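Local structure of RagB/SusD domain protein (Flavobacterium johnsoniae, 5J5U) at residues Tyr267-Arg275 / Ser384-Lys392; Tyr324-Leu333 / Lys370-Ala378. The protein binds chitin and probably captures chitin chains at the cell surface for uptake by the bacterium. One frame throughout, in Å; residues are numbered along the deposited sequence.

Contact 1. Residues Tyr267-Arg275 / Ser384-Lys392; sequences YLRDNGDPR and SIDAYVNAK
One face of the Tyr388 ring is laid against the chain at Asp273 and Pro274: Asp273 CA sits 3.8 Å from the ring centroid and Pro274 CD lies over the same face, two CH-pi contacts displaced toward the rim. At the ring's edge, in its plane, the backbone O of Asn271 meets Tyr388 CE1 at 3.2 Å, while Gly272 O approaches CD1 obliquely. With CG anti to the backbone N (chi1 171°), the ring leaves helix 382-391 toward this loop, and its hydroxyl gives a short but weak hydrogen bond to Asp273 OD2 (2.5 Å); Gln406 is a second weak partner of that hydroxyl.

Arg275 also grips the carboxylate, side-on, NE going to OD1 and NH2 to the syn lone pair of OD2 (2.8 Å, nearly straight at 174°). OD1 also takes the backbone N-H of Arg275 on its anti lone pair, a capping bond at the turn into the next helix. An alanine in place of Asp273 would probably leave the buried guanidinium without its counter-charge and the Tyr388 hydroxyl with one partner fewer.

Farther along, Lys392 NZ donates to Asn271 OD1 (2.9 Å) in the carbonyl plane, and Asn271 ND2, which sits over one face of the Tyr267 ring, donates back to Tyr267 O. Gly272, at positive phi, is the C-prime residue of a Schellman motif, Asp273 N bonding to Leu268 O: helix 262-270 ends here, and the loop that follows packs against helix 382-391 in the largely helical SusD-like fold.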
loop_
_atom_site.group_PDB
_atom_site.type_symbol
_atom_site.label_atom_id
_atom_site.label_comp_id
_atom_site.label_asym_id
_atom_site.label_seq_id
_atom_site.Cartn_x
_atom_site.Cartn_y
_atom_site.Cartn_z
ATOM N N TYR A 267 18.739 6.520 -0.116
ATOM C CA TYR A 267 18.897 5.091 0.130
ATOM C C TYR A 267 19.229 4.338 -1.158
ATOM O O TYR A 267 20.102 3.467 -1.158
ATOM C CB TYR A 267 17.655 4.473 0.763
ATOM C CG TYR A 267 17.873 3.028 1.161
ATOM C CD1 TYR A 267 18.462 2.715 2.370
ATOM C CD2 TYR A 267 17.512 1.983 0.320
ATOM C CE1 TYR A 267 18.681 1.409 2.740
ATOM C CE2 TYR A 267 17.729 0.662 0.682
ATOM C CZ TYR A 267 18.319 0.382 1.900
ATOM O OH TYR A 267 18.553 -0.923 2.297
ATOM N N LEU A 268 18.527 4.655 -2.241
ATOM C CA LEU A 268 18.721 3.959 -3.505
ATOM C C LEU A 268 20.102 4.259 -4.110
ATOM O O LEU A 268 20.770 3.377 -4.656
ATOM C CB LEU A 268 17.615 4.339 -4.491
ATOM C CG LEU A 268 16.183 3.942 -4.127
ATOM C CD1 LEU A 268 15.210 4.551 -5.117
ATOM C CD2 LEU A 268 16.003 2.413 -4.085
ATOM N N ARG A 269 20.532 5.508 -3.983
ATOM C CA ARG A 269 21.810 5.945 -4.517
ATOM C C ARG A 269 23.002 5.426 -3.690
ATOM O O ARG A 269 23.949 4.872 -4.253
ATOM C CB ARG A 269 21.852 7.476 -4.598
ATOM C CG ARG A 269 23.057 8.030 -5.351
ATOM C CD ARG A 269 23.275 9.486 -5.012
ATOM N NE ARG A 269 23.409 9.618 -3.573
ATOM C CZ ARG A 269 22.679 10.435 -2.828
ATOM N NH1 ARG A 269 21.759 11.213 -3.399
ATOM N NH2 ARG A 269 22.866 10.467 -1.516
ATOM N N ASP A 270 22.968 5.607 -2.371
ATOM C CA ASP A 270 24.113 5.261 -1.531
ATOM C C ASP A 270 24.355 3.747 -1.434
ATOM O O ASP A 270 25.453 3.321 -1.086
ATOM C CB ASP A 270 23.962 5.820 -0.103
ATOM C CG ASP A 270 23.908 7.352 -0.052
ATOM O OD1 ASP A 270 24.263 8.018 -1.053
ATOM O OD2 ASP A 270 23.522 7.890 1.017
ATOM N N ASN A 271 23.349 2.935 -1.742
ATOM C CA ASN A 271 23.507 1.477 -1.666
ATOM C C ASN A 271 23.576 0.825 -3.043
ATOM O O ASN A 271 23.580 -0.398 -3.154
ATOM C CB ASN A 271 22.361 0.825 -0.860
ATOM C CG ASN A 271 22.365 1.227 0.612
ATOM O OD1 ASN A 271 23.258 0.852 1.372
ATOM N ND2 ASN A 271 21.346 1.977 1.021
ATOM N N GLY A 272 23.602 1.644 -4.089
ATOM C CA GLY A 272 23.658 1.149 -5.451
ATOM C C GLY A 272 22.500 0.272 -5.885
ATOM O O GLY A 272 22.706 -0.721 -6.571
ATOM N N ASP A 273 21.287 0.629 -5.472
ATOM C CA ASP A 273 20.077 -0.054 -5.919
ATOM C C ASP A 273 19.839 0.274 -7.399
ATOM O O ASP A 273 19.905 1.433 -7.793
ATOM C CB ASP A 273 18.881 0.363 -5.050
ATOM C CG ASP A 273 17.715 -0.606 -5.135
ATOM O OD1 ASP A 273 17.147 -0.740 -6.223
ATOM O OD2 ASP A 273 17.356 -1.228 -4.110
ATOM N N PRO A 274 19.600 -0.748 -8.236
ATOM C CA PRO A 274 19.362 -0.505 -9.669
ATOM C C PRO A 274 18.048 0.239 -9.954
ATOM O O PRO A 274 17.788 0.636 -11.089
ATOM C CB PRO A 274 19.309 -1.917 -10.268
ATOM C CG PRO A 274 19.943 -2.789 -9.274
ATOM C CD PRO A 274 19.667 -2.186 -7.928
ATOM N N ARG A 275 17.214 0.416 -8.939
ATOM C CA ARG A 275 15.916 1.023 -9.180
ATOM C C ARG A 275 16.020 2.529 -9.243
ATOM O O ARG A 275 15.057 3.182 -9.608
ATOM C CB ARG A 275 14.915 0.613 -8.103
ATOM C CG ARG A 275 14.385 -0.795 -8.270
ATOM C CD ARG A 275 13.558 -1.210 -7.079
ATOM N NE ARG A 275 14.413 -1.487 -5.936
ATOM C CZ ARG A 275 14.046 -2.241 -4.908
ATOM N NH1 ARG A 275 12.828 -2.768 -4.879
ATOM N NH2 ARG A 275 14.884 -2.456 -3.907
ATOM N N SER A 384 23.556 -6.524 -12.863
ATOM C CA SER A 384 23.455 -5.471 -11.852
ATOM C C SER A 384 22.619 -5.929 -10.651
ATOM O O SER A 384 22.966 -5.654 -9.496
ATOM C CB SER A 384 22.866 -4.192 -12.461
ATOM O OG SER A 384 21.537 -4.381 -12.923
ATOM N N ILE A 385 21.527 -6.639 -10.930
ATOM C CA ILE A 385 20.651 -7.165 -9.882
ATOM C C ILE A 385 21.398 -8.148 -9.003
ATOM O O ILE A 385 21.412 -8.024 -7.774
ATOM C CB ILE A 385 19.405 -7.865 -10.476
ATOM C CG1 ILE A 385 18.602 -6.891 -11.348
ATOM C CG2 ILE A 385 18.554 -8.482 -9.365
ATOM C CD1 ILE A 385 17.382 -7.497 -12.021
ATOM N N ASP A 386 22.046 -9.114 -9.646
ATOM C CA ASP A 386 22.793 -10.136 -8.927
ATOM C C ASP A 386 23.909 -9.501 -8.099
ATOM O O ASP A 386 24.147 -9.882 -6.946
ATOM C CB ASP A 386 23.352 -11.163 -9.917
ATOM C CG ASP A 386 22.253 -11.857 -10.718
ATOM O OD1 ASP A 386 21.104 -11.917 -10.227
ATOM O OD2 ASP A 386 22.521 -12.323 -11.849
ATOM N N ALA A 387 24.561 -8.497 -8.675
ATOM C CA ALA A 387 25.650 -7.812 -7.988
ATOM C C ALA A 387 25.142 -7.095 -6.736
ATOM O O ALA A 387 25.743 -7.197 -5.658
ATOM C CB ALA A 387 26.340 -6.828 -8.930
ATOM N N TYR A 388 24.029 -6.381 -6.882
ATOM C CA TYR A 388 23.435 -5.637 -5.766
ATOM C C TYR A 388 22.971 -6.549 -4.643
ATOM O O TYR A 388 23.301 -6.325 -3.479
ATOM C CB TYR A 388 22.263 -4.799 -6.276
ATOM C CG TYR A 388 21.401 -4.128 -5.220
ATOM C CD1 TYR A 388 21.903 -3.101 -4.421
ATOM C CD2 TYR A 388 20.066 -4.485 -5.064
ATOM C CE1 TYR A 388 21.104 -2.475 -3.483
ATOM C CE2 TYR A 388 19.261 -3.857 -4.128
ATOM C CZ TYR A 388 19.780 -2.855 -3.347
ATOM O OH TYR A 388 18.963 -2.239 -2.424
ATOM N N VAL A 389 22.200 -7.572 -5.006
ATOM C CA VAL A 389 21.673 -8.549 -4.052
ATOM C C VAL A 389 22.800 -9.238 -3.280
ATOM O O VAL A 389 22.710 -9.440 -2.062
ATOM C CB VAL A 389 20.809 -9.603 -4.765
ATOM C CG1 VAL A 389 20.959 -10.967 -4.101
ATOM C CG2 VAL A 389 19.348 -9.162 -4.792
ATOM N N ASN A 390 23.872 -9.590 -3.988
ATOM C CA ASN A 390 24.966 -10.312 -3.348
ATOM C C ASN A 390 25.912 -9.400 -2.559
ATOM O O ASN A 390 26.587 -9.858 -1.641
ATOM C CB ASN A 390 25.738 -11.114 -4.403
ATOM C CG ASN A 390 24.915 -12.268 -4.968
ATOM O OD1 ASN A 390 24.058 -12.835 -4.281
ATOM N ND2 ASN A 390 25.154 -12.603 -6.232
ATOM N N ALA A 391 25.953 -8.115 -2.910
ATOM C CA ALA A 391 26.808 -7.160 -2.194
ATOM C C ALA A 391 26.182 -6.665 -0.893
ATOM O O ALA A 391 26.891 -6.207 0.008
ATOM C CB ALA A 391 27.136 -5.978 -3.080
ATOM N N LYS A 392 24.859 -6.779 -0.794
ATOM C CA LYS A 392 24.143 -6.348 0.398
ATOM C C LYS A 392 23.064 -7.362 0.766
ATOM O O LYS A 392 21.878 -7.140 0.511
ATOM C CB LYS A 392 23.536 -4.949 0.187
ATOM C CG LYS A 392 23.741 -4.024 1.389
ATOM C CD LYS A 392 24.709 -2.877 1.073
ATOM C CE LYS A 392 24.834 -1.880 2.247
ATOM N NZ LYS A 392 25.670 -0.677 1.903
#

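Contact 2. Residues Tyr324-Leu333 / Lys370-Ala378; sequences YLKLRTTPFL and KQLEVYGAA
Tyr375 is the principal bump here, its ring pushed into a hollow walled by Leu325, Thr330, Pro331 and Leu333. Leu325 CD2 presses on its root, 3.6 Å from Tyr375 CB, the two side chains crossing at about a right angle. Thr330 CG2 approaches CD1 obliquely, and Pro331 CG reaches the same ring atom at 3.7 Å. Pro331 O lies in the ring plane at the edge, 3.2 Å from Tyr375 CE1. Beyond the ring, the phenolic oxygen comes to Leu333 CB and shares a water with Leu333 N.

In the fold, this wedge joins the chain leaving helix 357-371 to the type I turn Leu327-Thr330 and the start of strand 332-335, which pairs antiparallel with strand 224-226.

Three further fits complete the contact. Leu333 sends CD2 against the amide of Gln371, 3.3 Å from NE2, these side chains too meeting nearly at right angles. Pro331 CG also fits beside Val374, close to its O and CG2. Tyr324 lays a ring face over the peptide link of Gly376 and Ala377, with Gly376 O above its centre. Its first torsion (chi1 44°) sets CG between the backbone N and the carbonyl carbon, turning the ring along this strip until CE2 meets Ala377 CB at 3.6 Å; the hydroxyl bonds to Met278 O. Gly376 has no CB to lift the chain from Tyr324 CB, and a water donating to both Tyr324 O and Tyr375 O bridges the two backbones.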
loop_
_atom_site.group_PDB
_atom_site.type_symbol
_atom_site.label_atom_id
_atom_site.label_comp_id
_atom_site.label_asym_id
_atom_site.label_seq_id
_atom_site.Cartn_x
_atom_site.Cartn_y
_atom_site.Cartn_z
ATOM N N TYR A 324 6.826 7.848 -17.304
ATOM C CA TYR A 324 5.982 6.674 -17.544
ATOM C C TYR A 324 5.256 6.246 -16.252
ATOM O O TYR A 324 4.226 5.548 -16.286
ATOM C CB TYR A 324 6.817 5.515 -18.136
ATOM C CG TYR A 324 8.174 5.266 -17.469
ATOM C CD1 TYR A 324 9.348 5.792 -18.010
ATOM C CD2 TYR A 324 8.284 4.486 -16.326
ATOM C CE1 TYR A 324 10.579 5.565 -17.419
ATOM C CE2 TYR A 324 9.524 4.244 -15.723
ATOM C CZ TYR A 324 10.660 4.789 -16.279
ATOM O OH TYR A 324 11.878 4.567 -15.688
ATOM N N LEU A 325 5.791 6.687 -15.114
ATOM C CA LEU A 325 5.165 6.414 -13.819
ATOM C C LEU A 325 3.951 7.309 -13.548
ATOM O O LEU A 325 3.212 7.063 -12.611
ATOM C CB LEU A 325 6.183 6.574 -12.692
ATOM C CG LEU A 325 7.436 5.721 -12.804
ATOM C CD1 LEU A 325 8.522 6.180 -11.814
ATOM C CD2 LEU A 325 7.063 4.271 -12.587
ATOM N N LYS A 326 3.746 8.350 -14.352
ATOM C CA LYS A 326 2.739 9.349 -13.997
ATOM C C LYS A 326 1.634 9.517 -15.028
ATOM O O LYS A 326 0.919 10.536 -15.032
ATOM C CB LYS A 326 3.411 10.702 -13.743
ATOM C CG LYS A 326 4.369 10.655 -12.585
ATOM C CD LYS A 326 4.911 12.026 -12.273
ATOM C CE LYS A 326 5.676 12.594 -13.450
ATOM N NZ LYS A 326 6.314 13.879 -13.063
ATOM N N LEU A 327 1.482 8.496 -15.871
ATOM C CA LEU A 327 0.540 8.553 -16.991
ATOM C C LEU A 327 -0.806 7.962 -16.635
ATOM O O LEU A 327 -0.900 7.023 -15.846
ATOM C CB LEU A 327 1.099 7.798 -18.202
ATOM C CG LEU A 327 2.366 8.372 -18.822
ATOM C CD1 LEU A 327 2.958 7.390 -19.852
ATOM C CD2 LEU A 327 2.032 9.712 -19.431
ATOM N N ARG A 328 -1.837 8.467 -17.289
ATOM C CA ARG A 328 -3.174 7.931 -17.135
ATOM C C ARG A 328 -3.191 6.442 -17.492
ATOM O O ARG A 328 -3.966 5.681 -16.919
ATOM C CB ARG A 328 -4.145 8.746 -17.996
ATOM C CG ARG A 328 -5.284 7.970 -18.605
ATOM C CD ARG A 328 -6.235 8.863 -19.427
ATOM N NE ARG A 328 -7.422 8.108 -19.845
ATOM C CZ ARG A 328 -7.532 7.443 -20.997
ATOM N NH1 ARG A 328 -6.544 7.470 -21.887
ATOM N NH2 ARG A 328 -8.645 6.770 -21.277
ATOM N N THR A 329 -2.265 6.017 -18.347
ATOM C CA THR A 329 -2.129 4.604 -18.736
ATOM C C THR A 329 -1.128 3.813 -17.873
ATOM O O THR A 329 -0.811 2.663 -18.176
ATOM C CB THR A 329 -1.660 4.462 -20.186
ATOM O OG1 THR A 329 -0.308 4.925 -20.260
ATOM C CG2 THR A 329 -2.520 5.292 -21.122
ATOM N N THR A 330 -0.601 4.431 -16.826
ATOM C CA THR A 330 0.325 3.732 -15.952
ATOM C C THR A 330 -0.420 2.607 -15.200
ATOM O O THR A 330 -1.526 2.799 -14.712
ATOM C CB THR A 330 0.993 4.691 -14.949
ATOM O OG1 THR A 330 1.612 5.775 -15.656
ATOM C CG2 THR A 330 2.034 3.960 -14.117
ATOM N N PRO A 331 0.144 1.401 -15.185
ATOM C CA PRO A 331 -0.558 0.347 -14.451
ATOM C C PRO A 331 -0.486 0.552 -12.939
ATOM O O PRO A 331 0.453 1.182 -12.452
ATOM C CB PRO A 331 0.186 -0.919 -14.868
ATOM C CG PRO A 331 1.547 -0.427 -15.300
ATOM C CD PRO A 331 1.315 0.900 -15.924
ATOM N N PHE A 332 -1.446 0.005 -12.205
ATOM C CA PHE A 332 -1.424 0.105 -10.749
ATOM C C PHE A 332 -1.279 -1.274 -10.107
ATOM O O PHE A 332 -2.096 -2.159 -10.337
ATOM C CB PHE A 332 -2.687 0.787 -10.232
ATOM C CG PHE A 332 -2.624 1.150 -8.785
ATOM C CD1 PHE A 332 -2.977 0.225 -7.804
ATOM C CD2 PHE A 332 -2.223 2.424 -8.393
ATOM C CE1 PHE A 332 -2.916 0.561 -6.448
ATOM C CE2 PHE A 332 -2.175 2.770 -7.030
ATOM C CZ PHE A 332 -2.523 1.840 -6.061
ATOM N N LEU A 333 -0.232 -1.425 -9.296
ATOM C CA LEU A 333 0.095 -2.657 -8.585
ATOM C C LEU A 333 -0.534 -2.727 -7.179
ATOM O O LEU A 333 -0.200 -1.921 -6.313
ATOM C CB LEU A 333 1.625 -2.788 -8.473
ATOM C CG LEU A 333 2.201 -4.005 -7.740
ATOM C CD1 LEU A 333 1.799 -5.283 -8.430
ATOM C CD2 LEU A 333 3.720 -3.921 -7.616
ATOM N N LYS A 370 12.511 -5.958 -10.565
ATOM C CA LYS A 370 11.928 -6.293 -11.864
ATOM C C LYS A 370 10.478 -5.884 -12.021
ATOM O O LYS A 370 10.002 -5.777 -13.152
ATOM C CB LYS A 370 12.054 -7.800 -12.159
ATOM C CG LYS A 370 13.473 -8.223 -12.565
ATOM C CD LYS A 370 13.638 -9.729 -12.798
ATOM C CE LYS A 370 15.071 -10.033 -13.269
ATOM N NZ LYS A 370 15.303 -11.465 -13.597
ATOM N N GLN A 371 9.765 -5.666 -10.911
ATOM C CA GLN A 371 8.334 -5.364 -11.014
ATOM C C GLN A 371 8.112 -3.996 -11.659
ATOM O O GLN A 371 7.041 -3.714 -12.183
ATOM C CB GLN A 371 7.663 -5.418 -9.633
ATOM C CG GLN A 371 7.708 -4.101 -8.869
ATOM C CD GLN A 371 7.275 -4.237 -7.422
ATOM O OE1 GLN A 371 7.368 -5.313 -6.832
ATOM N NE2 GLN A 371 6.805 -3.137 -6.840
ATOM N N LEU A 372 9.144 -3.162 -11.642
ATOM C CA LEU A 372 9.052 -1.822 -12.216
ATOM C C LEU A 372 8.990 -1.841 -13.748
ATOM O O LEU A 372 8.612 -0.850 -14.378
ATOM C CB LEU A 372 10.243 -0.971 -11.766
ATOM C CG LEU A 372 10.469 -0.712 -10.278
ATOM C CD1 LEU A 372 11.545 0.342 -10.128
ATOM C CD2 LEU A 372 9.195 -0.250 -9.595
ATOM N N GLU A 373 9.345 -2.971 -14.347
ATOM C CA GLU A 373 9.375 -3.053 -15.800
ATOM C C GLU A 373 7.995 -2.807 -16.403
ATOM O O GLU A 373 7.857 -2.152 -17.434
ATOM C CB GLU A 373 9.907 -4.414 -16.232
ATOM C CG GLU A 373 11.362 -4.648 -15.840
ATOM C CD GLU A 373 11.847 -6.032 -16.220
ATOM O OE1 GLU A 373 11.154 -6.720 -17.005
ATOM O OE2 GLU A 373 12.905 -6.446 -15.710
ATOM N N VAL A 374 6.962 -3.279 -15.719
ATOM C CA VAL A 374 5.615 -3.168 -16.256
ATOM C C VAL A 374 5.192 -1.703 -16.349
ATOM O O VAL A 374 4.266 -1.376 -17.077
ATOM C CB VAL A 374 4.609 -3.971 -15.411
ATOM C CG1 VAL A 374 4.470 -3.378 -14.021
ATOM C CG2 VAL A 374 3.266 -4.053 -16.116
ATOM N N TYR A 375 5.911 -0.824 -15.649
ATOM C CA TYR A 375 5.647 0.616 -15.685
ATOM C C TYR A 375 6.246 1.252 -16.935
ATOM O O TYR A 375 6.056 2.438 -17.178
ATOM C CB TYR A 375 6.220 1.317 -14.446
ATOM C CG TYR A 375 5.557 0.926 -13.158
ATOM C CD1 TYR A 375 4.180 0.860 -13.061
ATOM C CD2 TYR A 375 6.312 0.600 -12.041
ATOM C CE1 TYR A 375 3.562 0.493 -11.875
ATOM C CE2 TYR A 375 5.704 0.233 -10.851
ATOM C CZ TYR A 375 4.325 0.178 -10.780
ATOM O OH TYR A 375 3.706 -0.190 -9.606
ATOM N N GLY A 376 6.997 0.469 -17.700
ATOM C CA GLY A 376 7.659 0.995 -18.875
ATOM C C GLY A 376 9.111 1.358 -18.612
ATOM O O GLY A 376 9.748 2.016 -19.437
ATOM N N ALA A 377 9.644 0.920 -17.473
ATOM C CA ALA A 377 11.050 1.181 -17.155
ATOM C C ALA A 377 11.981 0.196 -17.872
ATOM O O ALA A 377 11.660 -0.981 -18.046
ATOM C CB ALA A 377 11.280 1.129 -15.652
ATOM N N ALA A 378 13.135 0.695 -18.288
ATOM C CA ALA A 378 14.132 -0.143 -18.928
ATOM C C ALA A 378 14.568 -1.202 -17.943
ATOM O O ALA A 378 15.040 -0.871 -16.855
ATOM C CB ALA A 378 15.310 0.684 -19.388
HETATM O O HOH W 1 3.683 3.065 -18.119
HETATM O O HOH W 2 1.602 1.008 -8.989
#

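The two contacts lie about 20 Å apart, centre to centre, yet they meet directly. Arg275 CG of contact 1 packs on Leu372 CD1 of contact 2 at 3.6 Å, and Ile385 CD1 touches Lys370 CE at 3.7 Å. Along the chain, contact 2 falls wholly between the two segments of contact 1, and helices 357-371 and 382-391, which follow one another, supply one side of each. Contact 1 lies farther out, about 23 Å from the centre of the chain against about 16 Å for contact 2. Short helix 276-279 also links them: Leu268 of contact 1 and Leu372 and Ala377 of contact 2 all pack on it.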